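Local coordinates for protein alcohol dehydrogenase (PDB 4CPD) that probably interconverts alcohols and aldehydes or ketones with NAD(H), being a zinc-containing medium-chain alcohol dehydrogenase from a Thermus species, at residues G164-I175 with L252-R262. Sequence-based numbering, arbitrary orientation.
Sequences GQLRPGDSVAVI and LALEMVRPGGR
The guanidinium of Arg262 has Gly164 O and Asp170 OD2 at its edge, near its plane, while Gln165 O and Leu166 N approach it obliquely. Its NH1 makes a hydrogen bond of 2.9 Å to Gly164 O, almost straight at 177° and lying in both the carbonyl and the guanidinium planes. The same nitrogen reaches Asp170 OD2 at 3.4 Å, a weak hydrogen bond within a salt bridge, the two flat groups tilted 40° apart. The arginine chain bends at its second and third torsions (the latter -94°), carrying CD past Gly164 O to 3.9 Å from Gln165 CB. Asp170 OD2 also accepts a hydrogen bond from Arg167 N, 2.9 Å away and above the carboxylate plane, tying the type II turn Arg167-Asp170 to the arginine. A leucine in place of Arg262 would probably leave Gly164 O without this donor and Asp170 OD2 without this salt-bridge partner. Further along, Ile175 CD1 sits 3.9 Å from Ala253 CB. Met256 SD packs on Ala173 CB at 3.8 Å. The helical segment 252-256 runs nearly antiparallel to strand 171-175 and packs on the parallel sheet beside the NAD site, the Ile175 side chain about 5 Å from the cofactor: the alpha/beta layering of a Rossmann fold.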
loop_
_atom_site.group_PDB
_atom_site.type_symbol
_atom_site.label_atom_id
_atom_site.label_comp_id
_atom_site.label_asym_id
_atom_site.label_seq_id
_atom_site.Cartn_x
_atom_site.Cartn_y
_atom_site.Cartn_z
ATOM N N GLY A 164 8.014 -2.435 0.891
ATOM C CA GLY A 164 7.791 -2.440 -0.556
ATOM C C GLY A 164 7.894 -3.821 -1.175
ATOM O O GLY A 164 7.767 -3.983 -2.378
ATOM N N GLN A 165 8.169 -4.806 -0.340
ATOM C CA GLN A 165 8.165 -6.223 -0.699
ATOM C C GLN A 165 9.256 -6.610 -1.658
ATOM O O GLN A 165 9.140 -7.553 -2.376
ATOM C CB GLN A 165 6.791 -6.656 -1.193
ATOM C CG GLN A 165 5.698 -6.392 -0.170
ATOM C CD GLN A 165 5.335 -7.628 0.620
ATOM O OE1 GLN A 165 5.802 -7.823 1.743
ATOM N NE2 GLN A 165 4.484 -8.476 0.035
ATOM N N LEU A 166 10.360 -5.905 -1.612
ATOM C CA LEU A 166 11.469 -6.210 -2.490
ATOM C C LEU A 166 11.782 -7.682 -2.409
ATOM O O LEU A 166 11.969 -8.231 -1.346
ATOM C CB LEU A 166 12.719 -5.416 -2.102
ATOM C CG LEU A 166 13.963 -5.677 -2.961
ATOM C CD1 LEU A 166 13.764 -5.055 -4.333
ATOM C CD2 LEU A 166 15.197 -5.106 -2.289
ATOM N N ARG A 167 11.862 -8.319 -3.557
ATOM C CA ARG A 167 12.188 -9.731 -3.602
ATOM C C ARG A 167 13.378 -9.868 -4.522
ATOM O O ARG A 167 13.553 -9.056 -5.411
ATOM C CB ARG A 167 10.961 -10.541 -4.060
ATOM C CG ARG A 167 10.167 -11.116 -2.878
ATOM N N PRO A 168 14.217 -10.872 -4.300
ATOM C CA PRO A 168 15.332 -11.057 -5.209
ATOM C C PRO A 168 14.888 -11.123 -6.675
ATOM O O PRO A 168 13.831 -11.667 -6.991
ATOM C CB PRO A 168 15.919 -12.406 -4.773
ATOM C CG PRO A 168 15.379 -12.671 -3.405
ATOM C CD PRO A 168 14.027 -12.037 -3.423
ATOM N N GLY A 169 15.685 -10.530 -7.550
ATOM C CA GLY A 169 15.362 -10.452 -8.969
ATOM C C GLY A 169 14.662 -9.154 -9.336
ATOM O O GLY A 169 14.688 -8.725 -10.491
ATOM N N ASP A 170 14.067 -8.505 -8.351
ATOM C CA ASP A 170 13.239 -7.361 -8.608
ATOM C C ASP A 170 14.111 -6.277 -9.089
ATOM O O ASP A 170 15.257 -6.228 -8.709
ATOM C CB ASP A 170 12.554 -6.855 -7.332
ATOM C CG ASP A 170 11.267 -7.598 -6.991
ATOM O OD1 ASP A 170 10.828 -8.498 -7.742
ATOM O OD2 ASP A 170 10.690 -7.260 -5.936
ATOM N N SER A 171 13.552 -5.375 -9.886
ATOM C CA SER A 171 14.230 -4.150 -10.252
ATOM C C SER A 171 13.672 -3.007 -9.392
ATOM O O SER A 171 12.505 -3.011 -9.047
ATOM C CB SER A 171 14.018 -3.867 -11.732
ATOM O OG SER A 171 12.660 -3.547 -11.988
ATOM N N VAL A 172 14.502 -2.025 -9.078
ATOM C CA VAL A 172 14.147 -1.005 -8.127
ATOM C C VAL A 172 14.558 0.359 -8.627
ATOM O O VAL A 172 15.689 0.528 -9.063
ATOM C CB VAL A 172 14.899 -1.231 -6.817
ATOM C CG1 VAL A 172 14.400 -0.298 -5.732
ATOM C CG2 VAL A 172 14.748 -2.660 -6.364
ATOM N N ALA A 173 13.678 1.347 -8.525
ATOM C CA ALA A 173 14.099 2.721 -8.758
ATOM C C ALA A 173 14.110 3.487 -7.448
ATOM O O ALA A 173 13.172 3.379 -6.679
ATOM C CB ALA A 173 13.175 3.395 -9.747
ATOM N N VAL A 174 15.161 4.263 -7.201
ATOM C CA VAL A 174 15.261 5.069 -5.980
ATOM C C VAL A 174 15.328 6.513 -6.395
ATOM O O VAL A 174 16.206 6.894 -7.151
ATOM C CB VAL A 174 16.529 4.751 -5.182
ATOM C CG1 VAL A 174 16.599 5.582 -3.918
ATOM C CG2 VAL A 174 16.590 3.269 -4.864
ATOM N N ILE A 175 14.404 7.319 -5.895
ATOM C CA ILE A 175 14.333 8.724 -6.272
ATOM C C ILE A 175 14.883 9.523 -5.107
ATOM O O ILE A 175 14.289 9.557 -4.019
ATOM C CB ILE A 175 12.884 9.150 -6.616
ATOM C CG1 ILE A 175 12.418 8.453 -7.899
ATOM C CG2 ILE A 175 12.775 10.646 -6.813
ATOM C CD1 ILE A 175 10.914 8.462 -8.090
ATOM N N LEU A 252 5.970 11.212 -10.067
ATOM C CA LEU A 252 7.020 10.560 -10.808
ATOM C C LEU A 252 7.109 9.082 -10.449
ATOM O O LEU A 252 7.131 8.228 -11.331
ATOM C CB LEU A 252 8.346 11.250 -10.525
ATOM C CG LEU A 252 9.374 11.099 -11.635
ATOM C CD1 LEU A 252 8.950 11.855 -12.898
ATOM C CD2 LEU A 252 10.710 11.599 -11.119
ATOM N N ALA A 253 7.131 8.791 -9.156
ATOM C CA ALA A 253 7.207 7.422 -8.692
ATOM C C ALA A 253 6.053 6.594 -9.228
ATOM O O ALA A 253 6.259 5.445 -9.675
ATOM C CB ALA A 253 7.242 7.367 -7.168
ATOM N N LEU A 254 4.859 7.188 -9.193
ATOM C CA LEU A 254 3.633 6.507 -9.620
ATOM C C LEU A 254 3.523 6.312 -11.137
ATOM O O LEU A 254 2.961 5.327 -11.609
ATOM C CB LEU A 254 2.408 7.229 -9.065
ATOM C CG LEU A 254 2.278 7.028 -7.552
ATOM C CD1 LEU A 254 1.340 8.042 -6.955
ATOM C CD2 LEU A 254 1.797 5.628 -7.186
ATOM N N GLU A 255 4.078 7.238 -11.900
ATOM C CA GLU A 255 4.148 7.071 -13.332
ATOM C C GLU A 255 5.199 6.007 -13.696
ATOM O O GLU A 255 4.982 5.121 -14.522
ATOM C CB GLU A 255 4.507 8.406 -13.963
ATOM C CG GLU A 255 4.154 8.473 -15.440
ATOM C CD GLU A 255 4.428 9.834 -16.057
ATOM O OE1 GLU A 255 4.827 10.775 -15.326
ATOM O OE2 GLU A 255 4.221 9.960 -17.283
ATOM N N MET A 256 6.352 6.120 -13.062
ATOM C CA MET A 256 7.499 5.284 -13.348
ATOM C C MET A 256 7.262 3.774 -13.082
ATOM O O MET A 256 7.628 2.922 -13.899
ATOM C CB MET A 256 8.616 5.838 -12.475
ATOM C CG MET A 256 9.979 5.198 -12.560
ATOM S SD MET A 256 11.069 6.085 -11.417
ATOM C CE MET A 256 11.084 7.741 -12.085
ATOM N N VAL A 257 6.653 3.452 -11.940
ATOM C CA VAL A 257 6.557 2.067 -11.478
ATOM C C VAL A 257 5.756 1.271 -12.490
ATOM O O VAL A 257 4.843 1.810 -13.099
ATOM C CB VAL A 257 5.902 1.975 -10.068
ATOM C CG1 VAL A 257 4.432 2.363 -10.121
ATOM C CG2 VAL A 257 6.066 0.586 -9.454
ATOM N N ARG A 258 6.100 -0.006 -12.675
ATOM C CA ARG A 258 5.317 -0.874 -13.550
ATOM C C ARG A 258 3.908 -1.105 -13.024
ATOM O O ARG A 258 3.664 -1.031 -11.833
ATOM C CB ARG A 258 5.990 -2.236 -13.762
ATOM C CG ARG A 258 5.935 -3.233 -12.610
ATOM C CD ARG A 258 6.370 -4.609 -13.093
ATOM N NE ARG A 258 6.532 -5.618 -12.028
ATOM C CZ ARG A 258 5.544 -6.309 -11.451
ATOM N NH1 ARG A 258 4.264 -6.120 -11.774
ATOM N NH2 ARG A 258 5.837 -7.205 -10.533
ATOM N N PRO A 259 2.984 -1.425 -13.927
ATOM C CA PRO A 259 1.717 -1.977 -13.504
ATOM C C PRO A 259 1.931 -3.122 -12.547
ATOM O O PRO A 259 2.820 -3.940 -12.752
ATOM C CB PRO A 259 1.102 -2.491 -14.817
ATOM C CG PRO A 259 1.652 -1.568 -15.858
ATOM C CD PRO A 259 3.054 -1.279 -15.396
ATOM N N GLY A 260 1.133 -3.143 -11.491
ATOM C CA GLY A 260 1.178 -4.207 -10.508
ATOM C C GLY A 260 2.362 -4.088 -9.595
ATOM O O GLY A 260 2.641 -5.017 -8.849
ATOM N N GLY A 261 3.065 -2.964 -9.681
ATOM C CA GLY A 261 4.218 -2.721 -8.843
ATOM C C GLY A 261 3.873 -2.019 -7.525
ATOM O O GLY A 261 2.706 -1.855 -7.150
ATOM N N ARG A 262 4.914 -1.582 -6.833
ATOM C CA ARG A 262 4.782 -1.064 -5.478
ATOM C C ARG A 262 5.585 0.187 -5.336
ATOM O O ARG A 262 6.704 0.246 -5.822
ATOM C CB ARG A 262 5.304 -2.080 -4.470
ATOM C CG ARG A 262 4.472 -3.342 -4.390
ATOM C CD ARG A 262 5.335 -4.536 -4.085
ATOM N NE ARG A 262 5.758 -5.243 -5.300
ATOM C CZ ARG A 262 7.005 -5.607 -5.636
ATOM N NH1 ARG A 262 8.085 -5.342 -4.890
ATOM N NH2 ARG A 262 7.162 -6.279 -6.760
#